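Local coordinates for protein transcriptional regulator nlh2 (Aquifex aeolicus, PDB 4G3V) that probably regulates sigma54-dependent transcription, its GAF domain, held here in an inactive state, acting as the likely sensory and control module, at residues Ile132-Ser137 / Glu143-Thr148; Glu26-Glu31 / Gly157-Leu162; Ala48-Asn53 / Phe71-Gly76; Gly79-Arg84 / Leu115-Ile120. All blocks are in the same frame, centred on the assembly; numbering follows the deposited sequence. Where two conformers were deposited one is given.

Contact 1 of 4, residues Ile132-Ser137 / Glu143-Thr148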
loop_
_atom_site.group_PDB
_atom_site.type_symbol
_atom_site.label_atom_id
_atom_site.label_comp_id
_atom_site.label_asym_id
_atom_site.label_seq_id
_atom_site.Cartn_x
_atom_site.Cartn_y
_atom_site.Cartn_z
ATOM N N ILE A 132 -14.901 2.379 6.615
ATOM C CA ILE A 132 -15.797 1.850 5.595
ATOM C C ILE A 132 -16.788 0.867 6.201
ATOM O O ILE A 132 -16.512 0.236 7.217
ATOM C CB ILE A 132 -15.025 1.161 4.435
ATOM C CG1 ILE A 132 -14.404 -0.161 4.868
ATOM C CG2 ILE A 132 -13.923 2.064 3.902
ATOM C CD1 ILE A 132 -15.219 -1.368 4.524
ATOM N N PHE A 133 -17.945 0.745 5.565
ATOM C CA PHE A 133 -18.946 -0.225 5.960
ATOM C C PHE A 133 -19.219 -1.129 4.758
ATOM O O PHE A 133 -19.407 -0.645 3.634
ATOM C CB PHE A 133 -20.229 0.490 6.359
ATOM C CG PHE A 133 -20.114 1.288 7.623
ATOM C CD1 PHE A 133 -19.607 2.570 7.600
ATOM C CD2 PHE A 133 -20.526 0.752 8.837
ATOM C CE1 PHE A 133 -19.502 3.309 8.759
ATOM C CE2 PHE A 133 -20.421 1.479 9.995
ATOM C CZ PHE A 133 -19.909 2.770 9.957
ATOM N N LYS A 134 -19.227 -2.434 4.975
ATOM C CA LYS A 134 -19.440 -3.360 3.884
ATOM C C LYS A 134 -19.934 -4.707 4.403
ATOM O O LYS A 134 -19.501 -5.162 5.455
ATOM C CB LYS A 134 -18.136 -3.547 3.115
ATOM C CG LYS A 134 -18.229 -4.559 1.978
ATOM C CD LYS A 134 -16.915 -4.615 1.212
ATOM C CE LYS A 134 -16.869 -5.796 0.265
ATOM N NZ LYS A 134 -17.879 -5.664 -0.817
ATOM N N GLU A 135 -20.839 -5.334 3.662
ATOM C CA GLU A 135 -21.359 -6.649 4.029
ATOM C C GLU A 135 -20.370 -7.775 3.728
ATOM O O GLU A 135 -19.738 -7.798 2.678
ATOM C CB GLU A 135 -22.657 -6.941 3.268
ATOM C CG GLU A 135 -23.847 -6.102 3.678
ATOM C CD GLU A 135 -25.139 -6.667 3.117
ATOM O OE1 GLU A 135 -25.096 -7.241 2.009
ATOM O OE2 GLU A 135 -26.188 -6.560 3.785
ATOM N N PHE A 136 -20.286 -8.727 4.648
ATOM C CA PHE A 136 -19.465 -9.918 4.484
ATOM C C PHE A 136 -20.262 -11.119 4.960
ATOM O O PHE A 136 -21.112 -10.994 5.848
ATOM C CB PHE A 136 -18.194 -9.820 5.312
ATOM C CG PHE A 136 -17.257 -8.754 4.849
ATOM C CD1 PHE A 136 -16.312 -9.024 3.877
ATOM C CD2 PHE A 136 -17.329 -7.480 5.377
ATOM C CE1 PHE A 136 -15.450 -8.043 3.441
ATOM C CE2 PHE A 136 -16.462 -6.487 4.951
ATOM C CZ PHE A 136 -15.522 -6.770 3.982
ATOM N N SER A 137 -19.962 -12.281 4.388
ATOM C CA SER A 137 -20.675 -13.511 4.712
ATOM C C SER A 137 -19.848 -14.478 5.564
ATOM O O SER A 137 -20.300 -15.584 5.856
ATOM C CB SER A 137 -21.118 -14.200 3.424
ATOM O OG SER A 137 -22.009 -13.370 2.698
ATOM N N GLU A 143 -11.201 -10.538 7.116
ATOM C CA GLU A 143 -9.808 -10.350 7.507
ATOM C C GLU A 143 -8.930 -10.006 6.307
ATOM O O GLU A 143 -8.033 -9.166 6.401
ATOM C CB GLU A 143 -9.271 -11.595 8.220
ATOM C CG GLU A 143 -9.856 -11.808 9.618
ATOM C CD GLU A 143 -9.338 -13.077 10.294
ATOM O OE1 GLU A 143 -8.247 -13.560 9.910
ATOM O OE2 GLU A 143 -10.023 -13.593 11.208
ATOM N N ASN A 144 -9.192 -10.642 5.173
ATOM C CA ASN A 144 -8.438 -10.346 3.964
ATOM C C ASN A 144 -8.695 -8.922 3.486
ATOM O O ASN A 144 -7.775 -8.201 3.090
ATOM C CB ASN A 144 -8.795 -11.335 2.856
ATOM C CG ASN A 144 -8.087 -11.027 1.549
ATOM O OD1 ASN A 144 -6.875 -11.227 1.422
ATOM N ND2 ASN A 144 -8.844 -10.547 0.564
ATOM N N PHE A 145 -9.957 -8.513 3.539
ATOM C CA PHE A 145 -10.345 -7.197 3.075
ATOM C C PHE A 145 -9.699 -6.120 3.943
ATOM O O PHE A 145 -9.295 -5.054 3.450
ATOM C CB PHE A 145 -11.863 -7.074 3.124
ATOM C CG PHE A 145 -12.407 -5.996 2.252
ATOM C CD1 PHE A 145 -12.641 -6.233 0.915
ATOM C CD2 PHE A 145 -12.704 -4.757 2.768
ATOM C CE1 PHE A 145 -13.155 -5.242 0.107
ATOM C CE2 PHE A 145 -13.211 -3.758 1.970
ATOM C CZ PHE A 145 -13.435 -3.996 0.640
ATOM N N TYR A 146 -9.575 -6.403 5.234
ATOM C CA TYR A 146 -8.986 -5.448 6.144
ATOM C C TYR A 146 -7.586 -5.042 5.690
ATOM O O TYR A 146 -7.216 -3.878 5.804
ATOM C CB TYR A 146 -8.922 -5.988 7.585
ATOM C CG TYR A 146 -7.697 -5.488 8.292
ATOM C CD1 TYR A 146 -7.539 -4.133 8.565
ATOM C CD2 TYR A 146 -6.671 -6.353 8.647
ATOM C CE1 TYR A 146 -6.393 -3.653 9.187
ATOM C CE2 TYR A 146 -5.530 -5.888 9.265
ATOM C CZ TYR A 146 -5.393 -4.537 9.532
ATOM O OH TYR A 146 -4.256 -4.070 10.158
ATOM N N GLN A 147 -6.802 -5.989 5.185
ATOM C CA GLN A 147 -5.418 -5.691 4.802
ATOM C C GLN A 147 -5.417 -4.595 3.740
ATOM O O GLN A 147 -4.605 -3.656 3.772
ATOM C CB GLN A 147 -4.700 -6.951 4.285
ATOM C CG GLN A 147 -3.180 -6.767 4.071
ATOM C CD GLN A 147 -2.431 -8.076 3.757
ATOM O OE1 GLN A 147 -3.044 -9.125 3.549
ATOM N NE2 GLN A 147 -1.095 -8.012 3.738
ATOM N N THR A 148 -6.344 -4.702 2.802
ATOM C CA THR A 148 -6.420 -3.732 1.721
ATOM C C THR A 148 -6.850 -2.342 2.208
ATOM O O THR A 148 -6.302 -1.328 1.771
ATOM C CB THR A 148 -7.348 -4.229 0.621
ATOM O OG1 THR A 148 -6.736 -5.350 -0.021
ATOM C CG2 THR A 148 -7.582 -3.151 -0.406
#
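The ring of F145 lies against three side chains of segment 132-137: F136, K134 and I132. This is the GAF-domain pattern in which the C-terminal helix packs on one face of the antiparallel sheet. Helix 139-162 follows strand 125-135 after a short connection, so the contact closes a strand-to-helix turn. F145 is buried and contributes over half of the buried surface. Its CG is anti to the backbone N (chi1 -160°), which sends the ring from the helix toward the strand. F136 meets it in a T-shaped (edge-to-face) pair. The edge of F136 is directed at the face of F145, with centroids 5.3 Å apart and planes at 68°. The closest atoms are F136 CZ and F145 CG, at 3.6 Å. F136 CE1 also touches F145 CB at 3.7 Å. K134 crosses the F145 ring at about a right angle and places its CD over one face; CE touches the ring as well. The first is a CH-pi contact, with K134 CD 4.0 Å from the centroid of the F145 ring. The K134 chain bends at its end (chi4 66°), turning NZ away from the ring to a hydrogen bond with the carbonyl O of L40. With an alanine in place of F145, the F136 edge and the K134 methylene would probably lose their common partner, and a gap would open between helix and strand. I116 of the neighbouring strand 113-122 and E8 of helix 4-19 also touch F145. I132 completes the contact more loosely, with its CD1 4.0 Å from F145 CE2.

Contact 2 of 4, residues Glu26-Glu31 / Gly157-Leu162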
loop_
_atom_site.group_PDB
_atom_site.type_symbol
_atom_site.label_atom_id
_atom_site.label_comp_id
_atom_site.label_asym_id
_atom_site.label_seq_id
_atom_site.Cartn_x
_atom_site.Cartn_y
_atom_site.Cartn_z
ATOM N N GLU A 26 -9.635 17.756 -1.564
ATOM C CA GLU A 26 -10.961 17.203 -1.339
ATOM C C GLU A 26 -11.447 16.336 -2.506
ATOM O O GLU A 26 -12.033 15.285 -2.279
ATOM C CB GLU A 26 -11.962 18.323 -1.040
ATOM C CG GLU A 26 -11.661 19.081 0.249
ATOM C CD GLU A 26 -10.646 20.215 0.081
ATOM O OE1 GLU A 26 -10.011 20.349 -1.007
ATOM O OE2 GLU A 26 -10.500 20.995 1.059
ATOM N N GLU A 27 -11.216 16.768 -3.746
ATOM C CA GLU A 27 -11.619 15.967 -4.908
ATOM C C GLU A 27 -10.870 14.631 -4.907
ATOM O O GLU A 27 -11.436 13.602 -5.269
ATOM C CB GLU A 27 -11.357 16.699 -6.234
ATOM C CG GLU A 27 -12.215 17.972 -6.466
ATOM C CD GLU A 27 -13.668 17.694 -6.882
ATOM O OE1 GLU A 27 -14.299 18.616 -7.438
ATOM O OE2 GLU A 27 -14.189 16.579 -6.652
ATOM N N SER A 28 -9.597 14.654 -4.500
ATOM C CA SER A 28 -8.775 13.438 -4.457
ATOM C C SER A 28 -9.364 12.419 -3.477
ATOM O O SER A 28 -9.522 11.238 -3.806
ATOM C CB SER A 28 -7.328 13.775 -4.058
ATOM O OG SER A 28 -6.700 14.607 -5.040
ATOM N N LEU A 29 -9.702 12.880 -2.276
ATOM C CA LEU A 29 -10.277 11.996 -1.261
ATOM C C LEU A 29 -11.593 11.420 -1.732
ATOM O O LEU A 29 -11.845 10.231 -1.571
ATOM C CB LEU A 29 -10.506 12.728 0.053
ATOM C CG LEU A 29 -9.298 13.362 0.739
ATOM C CD1 LEU A 29 -9.715 13.922 2.097
ATOM C CD2 LEU A 29 -8.171 12.368 0.881
ATOM N N LYS A 30 -12.433 12.259 -2.331
ATOM C CA LYS A 30 -13.706 11.794 -2.841
ATOM C C LYS A 30 -13.501 10.727 -3.911
ATOM O O LYS A 30 -14.227 9.743 -3.936
ATOM C CB LYS A 30 -14.523 12.964 -3.407
ATOM C CG LYS A 30 -15.893 12.570 -3.871
ATOM C CD LYS A 30 -16.795 12.219 -2.682
ATOM C CE LYS A 30 -18.221 11.938 -3.133
ATOM N NZ LYS A 30 -19.188 12.169 -2.042
ATOM N N GLU A 31 -12.526 10.923 -4.801
ATOM C CA GLU A 31 -12.319 9.983 -5.901
ATOM C C GLU A 31 -11.825 8.638 -5.352
ATOM O O GLU A 31 -12.187 7.582 -5.865
ATOM C CB GLU A 31 -11.351 10.550 -6.932
ATOM C CG GLU A 31 -11.249 9.742 -8.215
ATOM C CD GLU A 31 -12.468 9.845 -9.117
ATOM O OE1 GLU A 31 -13.421 10.604 -8.814
ATOM O OE2 GLU A 31 -12.459 9.152 -10.155
ATOM N N GLY A 157 -1.862 8.354 3.961
ATOM C CA GLY A 157 -0.836 8.973 4.789
ATOM C C GLY A 157 0.209 9.666 3.920
ATOM O O GLY A 157 0.616 10.787 4.182
ATOM N N MET A 158 0.643 8.994 2.858
ATOM C CA MET A 158 1.597 9.568 1.913
ATOM C C MET A 158 0.998 10.828 1.296
ATOM O O MET A 158 1.665 11.845 1.155
ATOM C CB MET A 158 1.933 8.579 0.795
ATOM C CG MET A 158 2.658 7.307 1.229
ATOM S SD MET A 158 4.348 7.559 1.778
ATOM C CE MET A 158 5.097 8.340 0.357
ATOM N N PHE A 159 -0.280 10.739 0.932
ATOM C CA PHE A 159 -0.977 11.861 0.304
ATOM C C PHE A 159 -1.054 13.066 1.248
ATOM O O PHE A 159 -0.863 14.215 0.819
ATOM C CB PHE A 159 -2.383 11.456 -0.109
ATOM C CG PHE A 159 -3.115 12.512 -0.909
ATOM C CD1 PHE A 159 -2.673 12.873 -2.162
ATOM C CD2 PHE A 159 -4.244 13.132 -0.396
ATOM C CE1 PHE A 159 -3.350 13.841 -2.899
ATOM C CE2 PHE A 159 -4.927 14.085 -1.117
ATOM C CZ PHE A 159 -4.481 14.443 -2.374
ATOM N N PHE A 160 -1.352 12.815 2.520
ATOM C CA PHE A 160 -1.393 13.899 3.506
ATOM C C PHE A 160 -0.034 14.617 3.603
ATOM O O PHE A 160 0.035 15.856 3.728
ATOM C CB PHE A 160 -1.788 13.379 4.896
ATOM C CG PHE A 160 -3.267 13.084 5.067
ATOM C CD1 PHE A 160 -4.082 12.764 3.990
ATOM C CD2 PHE A 160 -3.836 13.116 6.332
ATOM C CE1 PHE A 160 -5.436 12.487 4.173
ATOM C CE2 PHE A 160 -5.181 12.831 6.526
ATOM C CZ PHE A 160 -5.983 12.515 5.451
ATOM N N LYS A 161 1.045 13.843 3.549
ATOM C CA LYS A 161 2.399 14.402 3.549
ATOM C C LYS A 161 2.641 15.208 2.265
ATOM O O LYS A 161 3.183 16.319 2.301
ATOM C CB LYS A 161 3.423 13.267 3.668
ATOM C CG LYS A 161 4.892 13.708 3.667
ATOM C CD LYS A 161 5.263 14.499 4.904
ATOM C CE LYS A 161 6.713 14.966 4.840
ATOM N NZ LYS A 161 7.167 15.561 6.110
ATOM N N LEU A 162 2.211 14.649 1.136
ATOM C CA LEU A 162 2.362 15.300 -0.156
ATOM C C LEU A 162 1.729 16.690 -0.154
ATOM O O LEU A 162 2.299 17.649 -0.681
ATOM C CB LEU A 162 1.719 14.439 -1.237
ATOM C CG LEU A 162 1.870 14.895 -2.682
ATOM C CD1 LEU A 162 3.327 15.106 -3.031
ATOM C CD2 LEU A 162 1.244 13.867 -3.604
#
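S28 and L29 of helix 25-40 face F159 and F160 of helix 139-162. The two segments run antiparallel, at 171°, and their axes stay 12.1 Å apart. Large side chains therefore have to span the distance. F159 does most of this. Its CG is anti to the backbone N (chi1 -173°), and the ring reaches out until its CZ meets S28 CB at 3.4 Å. S28 OG lies beside the same ring atom, 3.5 Å from F159 CZ. The hydroxyl makes no polar bond across the contact. It is hydrogen-bonded to the carbonyl O of T24, just before the start of helix 25-40, so this buried polar group is satisfied locally. L29 uses one methyl for both rings. Its CG is anti to the carbonyl carbon (chi1 -59°), and the branch ending in CD2 leans toward the other helix. L29 CD2 is 4.2 Å from F159 CE2. It also meets the edge of the F160 ring, 4.3 Å from F160 CE1. L29 further touches I47 and I49, and F160 touches I49, so this end of the contact rests on the sheet. F159 also meets the ring of F25, nearly parallel to it, and packs on M158 of the second subunit. Antiparallel helices laid side by side over one face of an antiparallel sheet are characteristic of the GAF fold.

Contact 3 of 4, residues Ala48-Asn53 / Phe71-Gly76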
loop_
_atom_site.group_PDB
_atom_site.type_symbol
_atom_site.label_atom_id
_atom_site.label_comp_id
_atom_site.label_asym_id
_atom_site.label_seq_id
_atom_site.Cartn_x
_atom_site.Cartn_y
_atom_site.Cartn_z
ATOM N N ALA A 48 -11.791 10.873 7.687
ATOM C CA ALA A 48 -11.802 11.930 8.691
ATOM C C ALA A 48 -10.376 12.397 8.951
ATOM O O ALA A 48 -9.434 11.598 8.952
ATOM C CB ALA A 48 -12.425 11.440 9.965
ATOM N N ILE A 49 -10.223 13.699 9.160
ATOM C CA ILE A 49 -8.909 14.286 9.300
ATOM C C ILE A 49 -8.781 15.013 10.625
ATOM O O ILE A 49 -9.744 15.604 11.120
ATOM C CB ILE A 49 -8.646 15.263 8.149
ATOM C CG1 ILE A 49 -8.698 14.493 6.833
ATOM C CG2 ILE A 49 -7.307 15.948 8.332
ATOM C CD1 ILE A 49 -8.668 15.365 5.591
ATOM N N ARG A 50 -7.576 14.967 11.180
ATOM C CA ARG A 50 -7.278 15.585 12.468
ATOM C C ARG A 50 -7.178 17.095 12.355
ATOM O O ARG A 50 -6.395 17.617 11.570
ATOM C CB ARG A 50 -5.961 15.046 12.993
ATOM C CG ARG A 50 -5.629 15.449 14.409
ATOM C CD ARG A 50 -4.460 14.600 14.872
ATOM N NE ARG A 50 -4.195 14.679 16.300
ATOM C CZ ARG A 50 -3.505 13.759 16.974
ATOM N NH1 ARG A 50 -3.025 12.690 16.345
ATOM N NH2 ARG A 50 -3.299 13.894 18.277
ATOM N N GLU A 51 -7.980 17.786 13.151
ATOM C CA GLU A 51 -7.881 19.235 13.277
ATOM C C GLU A 51 -7.661 19.524 14.748
ATOM O O GLU A 51 -8.572 19.363 15.554
ATOM C CB GLU A 51 -9.161 19.906 12.780
ATOM C CG GLU A 51 -9.514 19.559 11.339
ATOM C CD GLU A 51 -10.851 20.137 10.901
ATOM O OE1 GLU A 51 -11.520 20.794 11.731
ATOM O OE2 GLU A 51 -11.235 19.929 9.728
ATOM N N GLY A 52 -6.446 19.935 15.096
ATOM C CA GLY A 52 -6.064 20.065 16.488
ATOM C C GLY A 52 -5.957 18.687 17.109
ATOM O O GLY A 52 -5.036 17.922 16.792
ATOM N N ASN A 53 -6.904 18.357 17.984
ATOM C CA ASN A 53 -6.948 17.027 18.585
ATOM C C ASN A 53 -8.308 16.360 18.372
ATOM O O ASN A 53 -8.738 15.542 19.177
ATOM C CB ASN A 53 -6.626 17.100 20.087
ATOM C CG ASN A 53 -5.979 15.823 20.611
ATOM O OD1 ASN A 53 -5.205 15.174 19.904
ATOM N ND2 ASN A 53 -6.304 15.452 21.848
ATOM N N PHE A 71 -15.105 13.294 15.849
ATOM C CA PHE A 71 -14.732 12.223 16.776
ATOM C C PHE A 71 -13.594 12.661 17.680
ATOM O O PHE A 71 -12.613 13.241 17.220
ATOM C CB PHE A 71 -14.244 10.992 16.011
ATOM C CG PHE A 71 -15.286 10.349 15.138
ATOM C CD1 PHE A 71 -15.442 10.741 13.824
ATOM C CD2 PHE A 71 -16.083 9.325 15.625
ATOM C CE1 PHE A 71 -16.384 10.137 13.013
ATOM C CE2 PHE A 71 -17.029 8.715 14.810
ATOM C CZ PHE A 71 -17.177 9.124 13.507
ATOM N N LYS A 72 -13.705 12.349 18.963
ATOM C CA LYS A 72 -12.632 12.611 19.908
ATOM C C LYS A 72 -11.847 11.328 20.126
ATOM O O LYS A 72 -12.370 10.239 19.900
ATOM C CB LYS A 72 -13.218 13.071 21.241
ATOM C CG LYS A 72 -14.159 14.251 21.103
ATOM C CD LYS A 72 -13.421 15.495 20.651
ATOM C CE LYS A 72 -12.647 16.126 21.800
ATOM N NZ LYS A 72 -11.919 17.346 21.366
ATOM N N LYS A 73 -10.602 11.449 20.581
ATOM C CA LYS A 73 -9.830 10.269 20.934
ATOM C C LYS A 73 -10.644 9.398 21.879
ATOM O O LYS A 73 -11.212 9.883 22.870
ATOM C CB LYS A 73 -8.499 10.646 21.577
ATOM C CG LYS A 73 -7.475 11.169 20.597
ATOM C CD LYS A 73 -6.084 11.192 21.214
ATOM C CE LYS A 73 -5.044 11.724 20.237
ATOM N NZ LYS A 73 -3.687 11.738 20.847
ATOM N N GLY A 74 -10.714 8.112 21.551
ATOM C CA GLY A 74 -11.372 7.136 22.401
ATOM C C GLY A 74 -12.874 7.052 22.203
ATOM O O GLY A 74 -13.510 6.153 22.753
ATOM N N GLU A 75 -13.435 7.967 21.409
ATOM C CA GLU A 75 -14.886 8.022 21.193
ATOM C C GLU A 75 -15.355 7.123 20.054
ATOM O O GLU A 75 -15.114 7.415 18.866
ATOM C CB GLU A 75 -15.337 9.454 20.891
ATOM C CG GLU A 75 -16.823 9.549 20.589
ATOM C CD GLU A 75 -17.277 10.962 20.260
ATOM O OE1 GLU A 75 -16.411 11.833 20.005
ATOM O OE2 GLU A 75 -18.502 11.196 20.249
ATOM N N GLY A 76 -16.052 6.049 20.404
ATOM C CA GLY A 76 -16.538 5.114 19.405
ATOM C C GLY A 76 -15.402 4.371 18.710
ATOM O O GLY A 76 -14.237 4.491 19.086
#
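The extended side chain of K73 reaches R50 and N53 at the surface. Its last carbon, CE, lies 3.5 Å from N53 OD1, and the two side chains cross at about a right angle. R50 NH2 is also close, 3.4 Å from K73 NZ. Both are donors, so no bond joins them, and the two positive charges would tend to repel. N53 OD1 lies near both and probably eases this. It accepts a hydrogen bond from R50 NH2 at 2.8 Å. NH2 sits nearly in line with the C=O bond (175°), while OD1 lies 27° out of the guanidinium plane of R50. R50 NE makes a weak bond to the carbonyl O of G52, and NH1 bonds to the carbonyl O of V126. These partners hold the guanidinium over the turn after strand 44-51. A leucine in place of R50 would probably leave N53 OD1 without this donor, and the asparagine amide free to turn. On the other side, K73 sits in a type II beta turn from K72 to E75. E75 N bonds to K72 O at 2.9 Å, and E75 OE1 accepts from K72 N. The aromatic side chain of F82, in helix 76-84, touches both R50 and K73. The contact thus joins the end of a central strand to the type II turn that leads from edge strand 70-72 into helix 76-84 of the GAF domain.

Contact 4 of 4, residues Gly79-Arg84 / Leu115-Ile120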
loop_
_atom_site.group_PDB
_atom_site.type_symbol
_atom_site.label_atom_id
_atom_site.label_comp_id
_atom_site.label_asym_id
_atom_site.label_seq_id
_atom_site.Cartn_x
_atom_site.Cartn_y
_atom_site.Cartn_z
ATOM N N GLY A 79 -13.024 6.705 16.839
ATOM C CA GLY A 79 -12.254 7.438 17.831
ATOM C C GLY A 79 -11.168 6.593 18.485
ATOM O O GLY A 79 -10.120 7.105 18.878
ATOM N N LYS A 80 -11.406 5.294 18.611
ATOM C CA LYS A 80 -10.392 4.414 19.184
ATOM C C LYS A 80 -9.224 4.217 18.221
ATOM O O LYS A 80 -8.068 4.182 18.639
ATOM C CB LYS A 80 -11.000 3.073 19.590
ATOM C CG LYS A 80 -11.803 3.145 20.882
ATOM C CD LYS A 80 -12.591 1.865 21.112
ATOM C CE LYS A 80 -13.171 1.821 22.506
ATOM N NZ LYS A 80 -14.056 2.984 22.776
ATOM N N VAL A 81 -9.518 4.111 16.931
ATOM C CA VAL A 81 -8.454 3.988 15.937
ATOM C C VAL A 81 -7.625 5.263 15.952
ATOM O O VAL A 81 -6.402 5.220 15.856
ATOM C CB VAL A 81 -9.023 3.721 14.529
ATOM C CG1 VAL A 81 -7.901 3.723 13.494
ATOM C CG2 VAL A 81 -9.766 2.367 14.510
ATOM N N PHE A 82 -8.313 6.395 16.082
ATOM C CA PHE A 82 -7.677 7.706 16.193
ATOM C C PHE A 82 -6.705 7.732 17.372
ATOM O O PHE A 82 -5.556 8.147 17.239
ATOM C CB PHE A 82 -8.781 8.759 16.369
ATOM C CG PHE A 82 -8.289 10.180 16.559
ATOM C CD1 PHE A 82 -7.035 10.579 16.148
ATOM C CD2 PHE A 82 -9.118 11.115 17.161
ATOM C CE1 PHE A 82 -6.613 11.910 16.337
ATOM C CE2 PHE A 82 -8.709 12.437 17.353
ATOM C CZ PHE A 82 -7.460 12.833 16.943
ATOM N N GLN A 83 -7.165 7.257 18.516
ATOM C CA GLN A 83 -6.381 7.279 19.755
ATOM C C GLN A 83 -5.152 6.383 19.721
ATOM O O GLN A 83 -4.052 6.817 20.080
ATOM C CB GLN A 83 -7.256 6.843 20.923
ATOM C CG GLN A 83 -6.491 6.742 22.230
ATOM C CD GLN A 83 -7.283 6.045 23.305
ATOM O OE1 GLN A 83 -8.514 6.041 23.273
ATOM N NE2 GLN A 83 -6.577 5.426 24.268
ATOM N N ARG A 84 -5.339 5.133 19.301
ATOM C CA ARG A 84 -4.279 4.130 19.405
ATOM C C ARG A 84 -3.467 3.965 18.143
ATOM O O ARG A 84 -2.368 3.412 18.189
ATOM C CB ARG A 84 -4.857 2.776 19.780
ATOM C CG ARG A 84 -5.462 2.767 21.143
ATOM C CD ARG A 84 -5.635 1.352 21.704
ATOM N NE ARG A 84 -6.372 1.448 22.956
ATOM C CZ ARG A 84 -5.820 1.754 24.118
ATOM N NH1 ARG A 84 -4.503 1.920 24.216
ATOM N NH2 ARG A 84 -6.593 1.867 25.179
ATOM N N LEU A 115 -17.709 -2.969 10.006
ATOM C CA LEU A 115 -17.039 -1.684 9.990
ATOM C C LEU A 115 -15.538 -1.951 10.005
ATOM O O LEU A 115 -15.049 -2.704 10.847
ATOM C CB LEU A 115 -17.458 -0.861 11.213
ATOM C CG LEU A 115 -16.967 0.583 11.322
ATOM C CD1 LEU A 115 -17.723 1.346 12.399
ATOM C CD2 LEU A 115 -15.493 0.638 11.606
ATOM N N ILE A 116 -14.809 -1.368 9.063
ATOM C CA ILE A 116 -13.347 -1.423 9.118
ATOM C C ILE A 116 -12.822 0.003 9.150
ATOM O O ILE A 116 -13.154 0.809 8.287
ATOM C CB ILE A 116 -12.740 -2.143 7.908
ATOM C CG1 ILE A 116 -13.226 -3.588 7.852
ATOM C CG2 ILE A 116 -11.202 -2.088 7.961
ATOM C CD1 ILE A 116 -12.796 -4.321 6.605
ATOM N N ALA A 117 -12.007 0.303 10.150
ATOM C CA ALA A 117 -11.452 1.631 10.310
ATOM C C ALA A 117 -9.942 1.502 10.438
ATOM O O ALA A 117 -9.442 0.714 11.259
ATOM C CB ALA A 117 -12.056 2.319 11.526
ATOM N N ALA A 118 -9.220 2.254 9.614
ATOM C CA ALA A 118 -7.765 2.180 9.590
ATOM C C ALA A 118 -7.170 3.572 9.723
ATOM O O ALA A 118 -7.692 4.554 9.158
ATOM C CB ALA A 118 -7.279 1.537 8.309
ATOM N N PRO A 119 -6.052 3.661 10.441
ATOM C CA PRO A 119 -5.422 4.962 10.666
ATOM C C PRO A 119 -4.700 5.453 9.413
ATOM O O PRO A 119 -4.237 4.664 8.572
ATOM C CB PRO A 119 -4.420 4.682 11.786
ATOM C CG PRO A 119 -4.071 3.257 11.624
ATOM C CD PRO A 119 -5.288 2.561 11.054
ATOM N N ILE A 120 -4.645 6.773 9.302
ATOM C CA ILE A 120 -3.896 7.466 8.273
ATOM C C ILE A 120 -2.771 8.183 9.006
ATOM O O ILE A 120 -3.026 9.127 9.761
ATOM C CB ILE A 120 -4.791 8.495 7.548
ATOM C CG1 ILE A 120 -5.920 7.783 6.813
ATOM C CG2 ILE A 120 -3.981 9.324 6.561
ATOM C CD1 ILE A 120 -7.027 8.719 6.321
#
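V81 of segment 79-84 packs on A117, A118 and P119 of segment 115-120. Its CB is directed toward the strand, and the two methyls then part to meet different residues. CG1 is anti to the backbone N (chi1 175°) and goes to P119. It lies 3.6 Å from P119 N and 3.8 Å from P119 CD. P119 CB is a little farther from V81 CG1, at 4.0 Å, so the methyl sits by the ring of the proline. The carbonyl carbon of A118 is also in contact, 3.8 Å from V81 CG1. Here the short helix covers a face of the antiparallel GAF sheet, on the side that in many GAF domains holds the ligand pocket. The helix and strand segments run in similar directions, at 30°, and their axes approach to 7.9 Å. The small side chain of A117 suits this close spacing. V81 CG2 takes the other branch, to A117, and lies 3.8 Å from its CB. The same atom rests 3.7 Å from A117 O. V81 CG2 is a methyl, so it touches this oxygen by van der Waals contact alone. A117 is also joined by backbone hydrogen bonding to L88 of edge strand 88-90.

Contacts 2 and 4 are buried, contact 1 is partly buried, and contact 3 lies at the surface. Contacts 1 and 2 both use helix 139-162 but sit about 21 Å apart, centre to centre, and both touch the second subunit. Contacts 3 and 4 are near neighbours, because strand 70-72 leads into helix 76-84; G74 N is probably hydrogen-bonded to G79 O. Sheet bonding joins contacts 1 and 4 (I132 N probably to I116 O), and helix-on-sheet packing of F160 on I49 joins contacts 2 and 3. Chemistry follows place. Rings and methyls dominate contacts 1 and 2, one valine carries contact 4, and charged and amide groups make contact 3.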